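Local coordinates for uncharacterized protein (Bacteroides eggerthii DSM 20697, PDB 4ECO) that is of unknown function but carries leucine-rich repeats and probably binds other proteins, as many proteins of this fold do, at residues A[197-209]-A[237-249]. Sequence-based numbering, arbitrary orientation.
Sequences FVSKAVMRLTKLR and QYKTEDLKWDNLK
Two neighbouring turns of the leucine-rich repeat solenoid meet here, Met203, Arg204 and Leu205 of the 3-10 turn and loop leading to strand 210-214 packing against Tyr238, Glu241, Leu243, Trp245 and Leu248 on the way to strand 253-257. Selenomethionine Met203 lies across the indole of Trp245. Its CG sits over the middle of the six-membered ring, 3.5 Å from the centroid, and SE lies 4.3 Å from the centroid of the five-membered ring, a Met-aromatic contact. Val202 CG1 meets the edge of the same indole at CH2, and Phe268 also touches this ring system. The side chain of Met203 also touches Leu243, with the two CB atoms 3.8 Å apart.

Arg204 reaches to the other end of the contact. CG is anti to the backbone N (chi1 -159°) and the chain stays extended as far as NE, which carries CD over the Tyr238 ring, 3.4 Å from its centroid. The guanidinium is nearly parallel to that ring, the planes 10° apart. NE donates to Glu241 OE1 at 2.7 Å in a nearly straight salt bridge (167°), while NH1 bonds to Gly102 O in the preceding part of the fold. A leucine here would probably leave Glu241 without its charged mate and Gly102 O without this donor, and take the guanidinium off the Tyr238 ring.

Further along, Leu248 CG packs against Leu205 O at 3.4 Å. Both leucines centre inverse gamma turns. Such stacking of successive turns, each leading to a parallel strand, is characteristic of the leucine-rich repeat solenoid.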
loop_
_atom_site.group_PDB
_atom_site.type_symbol
_atom_site.label_atom_id
_atom_site.label_comp_id
_atom_site.label_asym_id
_atom_site.label_seq_id
_atom_site.Cartn_x
_atom_site.Cartn_y
_atom_site.Cartn_z
ATOM N N PHE A 197 -18.243 -25.278 6.137
ATOM C CA PHE A 197 -18.358 -25.378 7.583
ATOM C C PHE A 197 -16.974 -25.572 8.214
ATOM O O PHE A 197 -16.107 -26.235 7.627
ATOM C CB PHE A 197 -19.286 -26.579 7.925
ATOM C CG PHE A 197 -19.787 -26.647 9.337
ATOM C CD1 PHE A 197 -19.021 -27.231 10.336
ATOM C CD2 PHE A 197 -21.031 -26.133 9.674
ATOM C CE1 PHE A 197 -19.463 -27.243 11.658
ATOM C CE2 PHE A 197 -21.479 -26.161 10.995
ATOM C CZ PHE A 197 -20.696 -26.730 11.975
ATOM N N VAL A 198 -16.769 -24.990 9.407
ATOM C CA VAL A 198 -15.547 -25.144 10.200
ATOM C C VAL A 198 -16.001 -25.485 11.603
ATOM O O VAL A 198 -16.777 -24.732 12.207
ATOM C CB VAL A 198 -14.528 -23.968 10.184
ATOM C CG1 VAL A 198 -13.213 -24.397 10.827
ATOM C CG2 VAL A 198 -14.263 -23.475 8.774
ATOM N N SER A 199 -15.533 -26.640 12.101
ATOM C CA SER A 199 -15.850 -27.197 13.405
ATOM C C SER A 199 -15.412 -26.289 14.585
ATOM O O SER A 199 -14.367 -25.633 14.557
ATOM C CB SER A 199 -15.181 -28.564 13.547
ATOM O OG SER A 199 -15.283 -29.115 14.848
ATOM N N LYS A 200 -16.235 -26.305 15.630
ATOM C CA LYS A 200 -16.068 -25.688 16.934
ATOM C C LYS A 200 -14.742 -26.132 17.572
ATOM O O LYS A 200 -14.134 -25.371 18.326
ATOM C CB LYS A 200 -17.256 -26.192 17.781
ATOM C CG LYS A 200 -17.490 -25.560 19.135
ATOM C CD LYS A 200 -18.696 -26.209 19.790
ATOM C CE LYS A 200 -18.904 -25.715 21.201
ATOM N NZ LYS A 200 -20.134 -26.282 21.835
ATOM N N ALA A 201 -14.303 -27.379 17.239
ATOM C CA ALA A 201 -13.142 -28.130 17.746
ATOM C C ALA A 201 -11.827 -27.355 17.722
ATOM O O ALA A 201 -10.941 -27.723 18.484
ATOM C CB ALA A 201 -12.963 -29.425 16.965
ATOM N N VAL A 202 -11.706 -26.281 16.900
ATOM C CA VAL A 202 -10.521 -25.420 16.791
ATOM C C VAL A 202 -10.132 -24.864 18.228
ATOM O O VAL A 202 -8.939 -24.701 18.514
ATOM C CB VAL A 202 -10.773 -24.306 15.732
ATOM C CG1 VAL A 202 -9.635 -23.290 15.677
ATOM C CG2 VAL A 202 -10.970 -24.926 14.359
HETATM N N MSE A 203 -11.133 -24.703 19.144
HETATM C CA MSE A 203 -10.958 -24.278 20.554
HETATM C C MSE A 203 -10.083 -25.245 21.367
HETATM O O MSE A 203 -9.704 -24.926 22.502
HETATM C CB MSE A 203 -12.309 -24.196 21.270
HETATM C CG MSE A 203 -13.315 -23.224 20.692
HETATM SE SE MSE A 203 -14.894 -23.309 21.836
HETATM C CE MSE A 203 -16.179 -22.370 20.711
ATOM N N ARG A 204 -9.867 -26.469 20.843
ATOM C CA ARG A 204 -9.041 -27.463 21.507
ATOM C C ARG A 204 -7.564 -27.211 21.197
ATOM O O ARG A 204 -6.708 -27.566 22.014
ATOM C CB ARG A 204 -9.455 -28.879 21.099
ATOM C CG ARG A 204 -9.007 -29.946 22.096
ATOM C CD ARG A 204 -9.779 -31.217 21.874
ATOM N NE ARG A 204 -9.422 -32.283 22.806
ATOM C CZ ARG A 204 -8.491 -33.204 22.577
ATOM N NH1 ARG A 204 -7.808 -33.200 21.439
ATOM N NH2 ARG A 204 -8.243 -34.144 23.478
ATOM N N LEU A 205 -7.266 -26.568 20.050
ATOM C CA LEU A 205 -5.895 -26.281 19.595
ATOM C C LEU A 205 -5.352 -25.064 20.344
ATOM O O LEU A 205 -5.178 -23.987 19.773
ATOM C CB LEU A 205 -5.861 -26.072 18.061
ATOM C CG LEU A 205 -6.725 -27.025 17.213
ATOM C CD1 LEU A 205 -6.775 -26.587 15.780
ATOM C CD2 LEU A 205 -6.291 -28.476 17.350
ATOM N N THR A 206 -5.078 -25.252 21.642
ATOM C CA THR A 206 -4.626 -24.192 22.551
ATOM C C THR A 206 -3.205 -23.706 22.215
ATOM O O THR A 206 -2.782 -22.699 22.790
ATOM C CB THR A 206 -4.706 -24.651 24.028
ATOM O OG1 THR A 206 -3.847 -25.775 24.245
ATOM C CG2 THR A 206 -6.138 -24.987 24.468
ATOM N N LYS A 207 -2.484 -24.378 21.281
ATOM C CA LYS A 207 -1.123 -23.976 20.907
ATOM C C LYS A 207 -1.117 -23.186 19.580
ATOM O O LYS A 207 -0.054 -22.696 19.173
ATOM C CB LYS A 207 -0.186 -25.202 20.815
ATOM C CG LYS A 207 -0.044 -25.946 22.128
ATOM C CD LYS A 207 1.154 -26.858 22.167
ATOM C CE LYS A 207 1.158 -27.604 23.478
ATOM N NZ LYS A 207 2.453 -28.286 23.726
ATOM N N LEU A 208 -2.306 -23.026 18.941
ATOM C CA LEU A 208 -2.504 -22.331 17.665
ATOM C C LEU A 208 -2.016 -20.889 17.755
ATOM O O LEU A 208 -2.384 -20.179 18.678
ATOM C CB LEU A 208 -3.991 -22.374 17.240
ATOM C CG LEU A 208 -4.313 -22.217 15.747
ATOM C CD1 LEU A 208 -3.651 -23.323 14.907
ATOM C CD2 LEU A 208 -5.818 -22.215 15.507
ATOM N N ARG A 209 -1.128 -20.498 16.839
ATOM C CA ARG A 209 -0.536 -19.162 16.740
ATOM C C ARG A 209 -1.119 -18.379 15.566
ATOM O O ARG A 209 -1.417 -17.190 15.702
ATOM C CB ARG A 209 0.973 -19.279 16.573
ATOM C CG ARG A 209 1.641 -20.064 17.661
ATOM C CD ARG A 209 3.118 -20.036 17.411
ATOM N NE ARG A 209 3.855 -20.856 18.365
ATOM C CZ ARG A 209 4.265 -20.434 19.551
ATOM N NH1 ARG A 209 3.999 -19.198 19.950
ATOM N NH2 ARG A 209 4.934 -21.248 20.355
ATOM N N GLN A 237 -16.308 -36.671 22.914
ATOM C CA GLN A 237 -15.218 -36.569 23.885
ATOM C C GLN A 237 -15.053 -35.120 24.348
ATOM O O GLN A 237 -15.097 -34.873 25.558
ATOM C CB GLN A 237 -13.893 -37.105 23.302
ATOM C CG GLN A 237 -12.741 -37.177 24.318
ATOM C CD GLN A 237 -11.378 -37.431 23.713
ATOM O OE1 GLN A 237 -11.216 -38.066 22.657
ATOM N NE2 GLN A 237 -10.351 -36.935 24.387
ATOM N N TYR A 238 -14.881 -34.176 23.375
ATOM C CA TYR A 238 -14.620 -32.739 23.565
ATOM C C TYR A 238 -15.799 -32.015 24.210
ATOM O O TYR A 238 -15.594 -30.954 24.812
ATOM C CB TYR A 238 -14.268 -32.053 22.241
ATOM C CG TYR A 238 -13.172 -32.681 21.395
ATOM C CD1 TYR A 238 -12.326 -33.659 21.917
ATOM C CD2 TYR A 238 -12.974 -32.287 20.077
ATOM C CE1 TYR A 238 -11.353 -34.268 21.128
ATOM C CE2 TYR A 238 -12.001 -32.886 19.276
ATOM C CZ TYR A 238 -11.173 -33.858 19.814
ATOM O OH TYR A 238 -10.198 -34.432 19.033
ATOM N N LYS A 239 -17.022 -32.610 24.128
ATOM C CA LYS A 239 -18.248 -32.116 24.774
ATOM C C LYS A 239 -18.074 -32.015 26.278
ATOM O O LYS A 239 -18.685 -31.144 26.898
ATOM C CB LYS A 239 -19.452 -33.033 24.465
ATOM C CG LYS A 239 -20.358 -32.502 23.356
ATOM C CD LYS A 239 -21.458 -33.489 23.004
ATOM C CE LYS A 239 -22.311 -33.008 21.852
ATOM N NZ LYS A 239 -23.404 -33.962 21.532
ATOM N N THR A 240 -17.247 -32.898 26.855
ATOM C CA THR A 240 -17.001 -32.994 28.296
ATOM C C THR A 240 -15.706 -32.267 28.688
ATOM O O THR A 240 -15.290 -32.344 29.856
ATOM C CB THR A 240 -16.920 -34.493 28.720
ATOM O OG1 THR A 240 -15.751 -35.092 28.165
ATOM C CG2 THR A 240 -18.153 -35.304 28.328
ATOM N N GLU A 241 -15.065 -31.574 27.720
ATOM C CA GLU A 241 -13.767 -30.965 27.967
ATOM C C GLU A 241 -13.813 -29.478 28.333
ATOM O O GLU A 241 -12.778 -28.974 28.786
ATOM C CB GLU A 241 -12.842 -31.168 26.766
ATOM C CG GLU A 241 -12.231 -32.555 26.817
ATOM C CD GLU A 241 -11.242 -32.947 25.743
ATOM O OE1 GLU A 241 -10.551 -32.054 25.201
ATOM O OE2 GLU A 241 -11.112 -34.166 25.497
ATOM N N ASP A 242 -14.987 -28.789 28.201
ATOM C CA ASP A 242 -15.161 -27.355 28.543
ATOM C C ASP A 242 -14.076 -26.521 27.808
ATOM O O ASP A 242 -13.149 -25.959 28.414
ATOM C CB ASP A 242 -15.154 -27.117 30.087
ATOM C CG ASP A 242 -15.318 -25.668 30.544
ATOM O OD1 ASP A 242 -15.921 -24.865 29.786
ATOM O OD2 ASP A 242 -14.845 -25.337 31.663
ATOM N N LEU A 243 -14.185 -26.532 26.472
ATOM C CA LEU A 243 -13.299 -25.816 25.571
ATOM C C LEU A 243 -13.715 -24.348 25.519
ATOM O O LEU A 243 -14.914 -24.020 25.568
ATOM C CB LEU A 243 -13.299 -26.445 24.170
ATOM C CG LEU A 243 -13.045 -27.962 24.042
ATOM C CD1 LEU A 243 -13.355 -28.421 22.651
ATOM C CD2 LEU A 243 -11.614 -28.338 24.381
ATOM N N LYS A 244 -12.723 -23.459 25.484
ATOM C CA LYS A 244 -12.971 -22.026 25.510
ATOM C C LYS A 244 -12.032 -21.319 24.585
ATOM O O LYS A 244 -10.862 -21.701 24.474
ATOM C CB LYS A 244 -12.796 -21.474 26.947
ATOM C CG LYS A 244 -13.896 -21.863 27.928
ATOM C CD LYS A 244 -13.462 -21.710 29.385
ATOM C CE LYS A 244 -14.647 -21.887 30.311
ATOM N NZ LYS A 244 -14.265 -21.929 31.747
ATOM N N TRP A 245 -12.517 -20.232 23.972
ATOM C CA TRP A 245 -11.687 -19.383 23.121
ATOM C C TRP A 245 -10.618 -18.672 23.954
ATOM O O TRP A 245 -9.543 -18.381 23.432
ATOM C CB TRP A 245 -12.522 -18.368 22.338
ATOM C CG TRP A 245 -13.290 -18.972 21.196
ATOM C CD1 TRP A 245 -14.645 -19.018 21.058
ATOM C CD2 TRP A 245 -12.748 -19.621 20.031
ATOM N NE1 TRP A 245 -14.983 -19.626 19.869
ATOM C CE2 TRP A 245 -13.840 -20.025 19.229
ATOM C CE3 TRP A 245 -11.439 -19.921 19.593
ATOM C CZ2 TRP A 245 -13.669 -20.717 18.021
ATOM C CZ3 TRP A 245 -11.266 -20.586 18.383
ATOM C CH2 TRP A 245 -12.371 -20.966 17.606
ATOM N N ASP A 246 -10.885 -18.467 25.261
ATOM C CA ASP A 246 -9.950 -17.824 26.175
ATOM C C ASP A 246 -8.655 -18.621 26.338
ATOM O O ASP A 246 -7.626 -18.024 26.619
ATOM C CB ASP A 246 -10.589 -17.596 27.550
ATOM C CG ASP A 246 -9.767 -16.672 28.444
ATOM O OD1 ASP A 246 -9.574 -15.490 28.066
ATOM O OD2 ASP A 246 -9.308 -17.134 29.523
ATOM N N ASN A 247 -8.693 -19.939 26.104
ATOM C CA ASN A 247 -7.535 -20.826 26.245
ATOM C C ASN A 247 -6.548 -20.734 25.061
ATOM O O ASN A 247 -5.402 -21.177 25.208
ATOM C CB ASN A 247 -7.999 -22.265 26.427
ATOM C CG ASN A 247 -8.810 -22.471 27.674
ATOM O OD1 ASN A 247 -9.857 -23.107 27.635
ATOM N ND2 ASN A 247 -8.377 -21.894 28.798
ATOM N N LEU A 248 -6.958 -20.127 23.927
ATOM C CA LEU A 248 -6.084 -19.926 22.774
ATOM C C LEU A 248 -5.276 -18.626 22.981
ATOM O O LEU A 248 -5.471 -17.590 22.317
ATOM C CB LEU A 248 -6.896 -19.927 21.471
ATOM C CG LEU A 248 -7.060 -21.303 20.794
ATOM C CD1 LEU A 248 -7.840 -22.300 21.679
ATOM C CD2 LEU A 248 -7.721 -21.154 19.447
ATOM N N LYS A 249 -4.365 -18.716 23.952
ATOM C CA LYS A 249 -3.504 -17.646 24.434
ATOM C C LYS A 249 -2.387 -17.259 23.438
ATOM O O LYS A 249 -1.847 -16.157 23.539
ATOM C CB LYS A 249 -2.864 -18.089 25.759
ATOM C CG LYS A 249 -3.846 -18.399 26.915
ATOM C CD LYS A 249 -4.509 -17.179 27.534
ATOM C CE LYS A 249 -5.420 -17.553 28.674
ATOM N NZ LYS A 249 -6.353 -16.443 29.019
#